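Local coordinates for protein cytochrome c (Rhodothermus marinus, PDB 6CUK) that binds a covalently attached heme c and, as expected for a cytochrome c, probably transfers electrons, at residues A[74-79]-A[104-109]. The protein carries 3 engineered substitutions. Numbering follows the deposited sequence.
Sequences TMLNPN and LSEEQA. Engineered in segment 74-79: Thr74 (natural residue Val). With HEC (heme c), chain B.
Leu104 meets Met75 at the heme rim: its CD1 lies 4.0 Å from Met75 SD and 3.7 Å from CBB of the heme. The backbones here are joined through a water, which donates to Met75 O at 2.7 Å and accepts from Leu104 N, so the carbonyl near the end of helix 68-76 is tied to the chain leading into helix 106-120. Leu76 follows that lead-in with one methyl, CD2 resting 3.5 Å from Leu104 O and close to Ser105 O. Ser105 itself turns its CB from the contact and forms a capping box with Gln108: Gln108 N donates to Ser105 OG and Ser105 N to Gln108 OE1, both with N-H...acceptor angles near 165°, nearly straight bonds that fix the first turn of helix 106-120. Next, in the conformer given, the aliphatic part of Glu106 passes obliquely over Leu76 CD1. Ala109 closes the turn, its CB touching both Leu76 CG and, at 3.9 Å, Met75 SD. A bend at chi3 (-99°) brings Met75 CE to 3.4 Å from Ala109 O, whereas SD also packs on heme CMB at 3.7 Å. Were Met75 shortened to an alanine, Ala109 CB and heme CMB would probably lose the sulfur that lies between them, and Leu104 CD1 its thioether neighbour. Met75 does not ligate the iron, whose axial ligands here are His48 and a water. This is helix-to-helix packing of the cytochrome c fold beside its covalent heme: apolar contact and one water bridge, without a direct polar bond, join the end of helix 68-76 to the start of helix 106-120.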
loop_
_atom_site.group_PDB
_atom_site.type_symbol
_atom_site.label_atom_id
_atom_site.label_comp_id
_atom_site.label_asym_id
_atom_site.label_seq_id
_atom_site.Cartn_x
_atom_site.Cartn_y
_atom_site.Cartn_z
ATOM N N THR A 74 -4.511 -1.591 -2.861
ATOM C CA THR A 74 -3.957 -0.413 -3.583
ATOM C C THR A 74 -2.854 -0.847 -4.516
ATOM O O THR A 74 -2.808 -0.390 -5.670
ATOM C CB THR A 74 -3.524 0.633 -2.547
ATOM O OG1 THR A 74 -4.676 1.125 -1.860
ATOM C CG2 THR A 74 -2.774 1.762 -3.270
ATOM N N MET A 75 -2.000 -1.776 -4.068
ATOM C CA MET A 75 -0.942 -2.286 -4.935
ATOM C C MET A 75 -1.402 -3.234 -6.037
ATOM O O MET A 75 -0.885 -3.244 -7.159
ATOM C CB MET A 75 0.155 -2.988 -4.125
ATOM C CG MET A 75 0.991 -2.020 -3.293
ATOM S SD MET A 75 2.329 -2.932 -2.423
ATOM C CE MET A 75 1.612 -3.094 -0.831
ATOM N N LEU A 76 -2.362 -4.084 -5.698
ATOM C CA LEU A 76 -2.767 -5.156 -6.563
ATOM C C LEU A 76 -3.971 -4.829 -7.475
ATOM O O LEU A 76 -4.150 -5.424 -8.524
ATOM C CB LEU A 76 -3.093 -6.407 -5.755
ATOM C CG LEU A 76 -1.896 -6.994 -5.030
ATOM C CD1 LEU A 76 -2.376 -8.060 -4.091
ATOM C CD2 LEU A 76 -0.895 -7.530 -6.009
ATOM N N ASN A 77 -4.780 -3.864 -7.070
ATOM C CA ASN A 77 -5.960 -3.452 -7.852
ATOM C C ASN A 77 -6.122 -1.946 -7.690
ATOM O O ASN A 77 -7.134 -1.474 -7.203
ATOM C CB ASN A 77 -7.159 -4.210 -7.285
ATOM C CG ASN A 77 -8.422 -4.035 -8.094
ATOM O OD1 ASN A 77 -8.420 -3.478 -9.216
ATOM N ND2 ASN A 77 -9.508 -4.458 -7.507
ATOM N N PRO A 78 -5.146 -1.165 -8.156
ATOM C CA PRO A 78 -5.289 0.286 -7.948
ATOM C C PRO A 78 -6.518 0.871 -8.643
ATOM O O PRO A 78 -7.157 1.773 -8.119
ATOM C CB PRO A 78 -3.991 0.850 -8.515
ATOM C CG PRO A 78 -3.440 -0.206 -9.353
ATOM C CD PRO A 78 -3.838 -1.526 -8.732
ATOM N N ASN A 79 -6.887 0.314 -9.790
ATOM C CA ASN A 79 -8.023 0.873 -10.545
ATOM C C ASN A 79 -9.298 0.631 -9.797
ATOM O O ASN A 79 -10.100 1.529 -9.689
ATOM C CB ASN A 79 -8.125 0.264 -11.924
ATOM C CG ASN A 79 -7.022 0.712 -12.814
ATOM O OD1 ASN A 79 -6.367 1.740 -12.562
ATOM N ND2 ASN A 79 -6.772 -0.061 -13.862
ATOM N N LEU A 104 2.416 -5.970 -9.876
ATOM C CA LEU A 104 3.071 -6.732 -8.838
ATOM C C LEU A 104 2.362 -8.015 -8.605
ATOM O O LEU A 104 1.146 -8.116 -8.814
ATOM C CB LEU A 104 3.048 -5.970 -7.507
ATOM C CG LEU A 104 3.807 -4.684 -7.432
ATOM C CD1 LEU A 104 3.601 -4.195 -5.999
ATOM C CD2 LEU A 104 5.263 -4.794 -7.731
ATOM N N SER A 105 3.086 -9.019 -8.151
ATOM C CA SER A 105 2.440 -10.212 -7.590
ATOM C C SER A 105 1.976 -9.971 -6.177
ATOM O O SER A 105 2.462 -9.055 -5.493
ATOM C CB SER A 105 3.392 -11.398 -7.585
ATOM O OG SER A 105 4.500 -11.139 -6.728
ATOM N N GLU A 106 1.073 -10.818 -5.680
ATOM C CA GLU A 106 0.719 -10.758 -4.266
ATOM C C GLU A 106 1.931 -10.947 -3.357
ATOM O O GLU A 106 2.025 -10.290 -2.329
ATOM C CB GLU A 106 -0.408 -11.753 -3.938
ATOM C CG GLU A 106 -0.982 -11.567 -2.533
ATOM C CD GLU A 106 -2.147 -12.472 -2.216
ATOM O OE1 GLU A 106 -2.472 -13.388 -3.002
ATOM O OE2 GLU A 106 -2.762 -12.213 -1.166
ATOM N N GLU A 107 2.848 -11.839 -3.750
ATOM C CA GLU A 107 4.051 -12.051 -2.950
ATOM C C GLU A 107 4.831 -10.724 -2.773
ATOM O O GLU A 107 5.278 -10.381 -1.674
ATOM C CB GLU A 107 4.893 -13.144 -3.585
ATOM C CG GLU A 107 6.112 -13.539 -2.761
ATOM C CD GLU A 107 7.133 -14.341 -3.490
ATOM O OE1 GLU A 107 7.384 -14.100 -4.725
ATOM O OE2 GLU A 107 7.773 -15.219 -2.828
ATOM N N GLN A 108 5.030 -10.055 -3.897
ATOM C CA GLN A 108 5.738 -8.771 -3.885
ATOM C C GLN A 108 5.022 -7.751 -3.057
ATOM O O GLN A 108 5.636 -7.028 -2.220
ATOM C CB GLN A 108 5.918 -8.248 -5.289
ATOM C CG GLN A 108 6.936 -9.062 -6.089
ATOM C CD GLN A 108 6.974 -8.654 -7.533
ATOM O OE1 GLN A 108 5.940 -8.402 -8.171
ATOM N NE2 GLN A 108 8.183 -8.601 -8.110
ATOM N N ALA A 109 3.697 -7.640 -3.220
ATOM C CA ALA A 109 2.942 -6.713 -2.434
ATOM C C ALA A 109 3.012 -6.999 -0.945
ATOM O O ALA A 109 3.130 -6.091 -0.114
ATOM C CB ALA A 109 1.472 -6.664 -2.877
HETATM FE FE HEC B . 0.897 4.900 -4.724
HETATM C CHA HEC B . -1.732 6.457 -3.192
HETATM C CHB HEC B . 1.113 2.709 -2.129
HETATM C CHC HEC B . 3.216 3.083 -6.447
HETATM C CHD HEC B . 1.060 7.372 -7.078
HETATM N NA HEC B . -0.132 4.629 -3.019
HETATM C C1A HEC B . -1.192 5.385 -2.515
HETATM C C2A HEC B . -1.641 4.823 -1.258
HETATM C C3A HEC B . -0.833 3.760 -0.990
HETATM C C4A HEC B . 0.118 3.647 -2.072
HETATM C CMA HEC B . -0.897 2.807 0.214
HETATM C CAA HEC B . -2.817 5.383 -0.419
HETATM C CBA HEC B . -2.212 6.248 0.697
HETATM C CGA HEC B . -3.178 6.627 1.805
HETATM O O1A HEC B . -2.840 7.479 2.654
HETATM O O2A HEC B . -4.265 5.989 1.895
HETATM N NB HEC B . 1.934 3.226 -4.372
HETATM C C1B HEC B . 1.971 2.533 -3.173
HETATM C C2B HEC B . 3.007 1.555 -3.235
HETATM C C3B HEC B . 3.611 1.620 -4.431
HETATM C C4B HEC B . 2.946 2.681 -5.161
HETATM C CMB HEC B . 3.345 0.612 -2.078
HETATM C CAB HEC B . 4.796 0.760 -4.943
HETATM C CBB HEC B . 4.286 -0.689 -5.164
HETATM N NC HEC B . 1.928 5.160 -6.433
HETATM C C1C HEC B . 2.822 4.278 -7.001
HETATM C C2C HEC B . 3.377 4.863 -8.202
HETATM C C3C HEC B . 2.778 6.076 -8.377
HETATM C C4C HEC B . 1.865 6.263 -7.298
HETATM C CMC HEC B . 4.433 4.240 -9.096
HETATM C CAC HEC B . 3.120 7.172 -9.466
HETATM C CBC HEC B . 2.867 6.680 -10.873
HETATM N ND HEC B . -0.146 6.587 -5.077
HETATM C C1D HEC B . 0.082 7.464 -6.135
HETATM C C2D HEC B . -0.948 8.453 -6.057
HETATM C C3D HEC B . -1.720 8.206 -4.995
HETATM C C4D HEC B . -1.221 7.012 -4.350
HETATM C CMD HEC B . -1.031 9.620 -7.066
HETATM C CAD HEC B . -2.942 8.995 -4.497
HETATM C CBD HEC B . -4.167 8.468 -5.234
HETATM C CGD HEC B . -4.205 8.857 -6.692
HETATM O O1D HEC B . -4.228 10.118 -6.966
HETATM O O2D HEC B . -4.202 7.985 -7.581
HETATM O O HOH W 1 -0.158 -4.623 -9.326
HETATM O O HOH W 2 -0.616 3.824 -5.651
#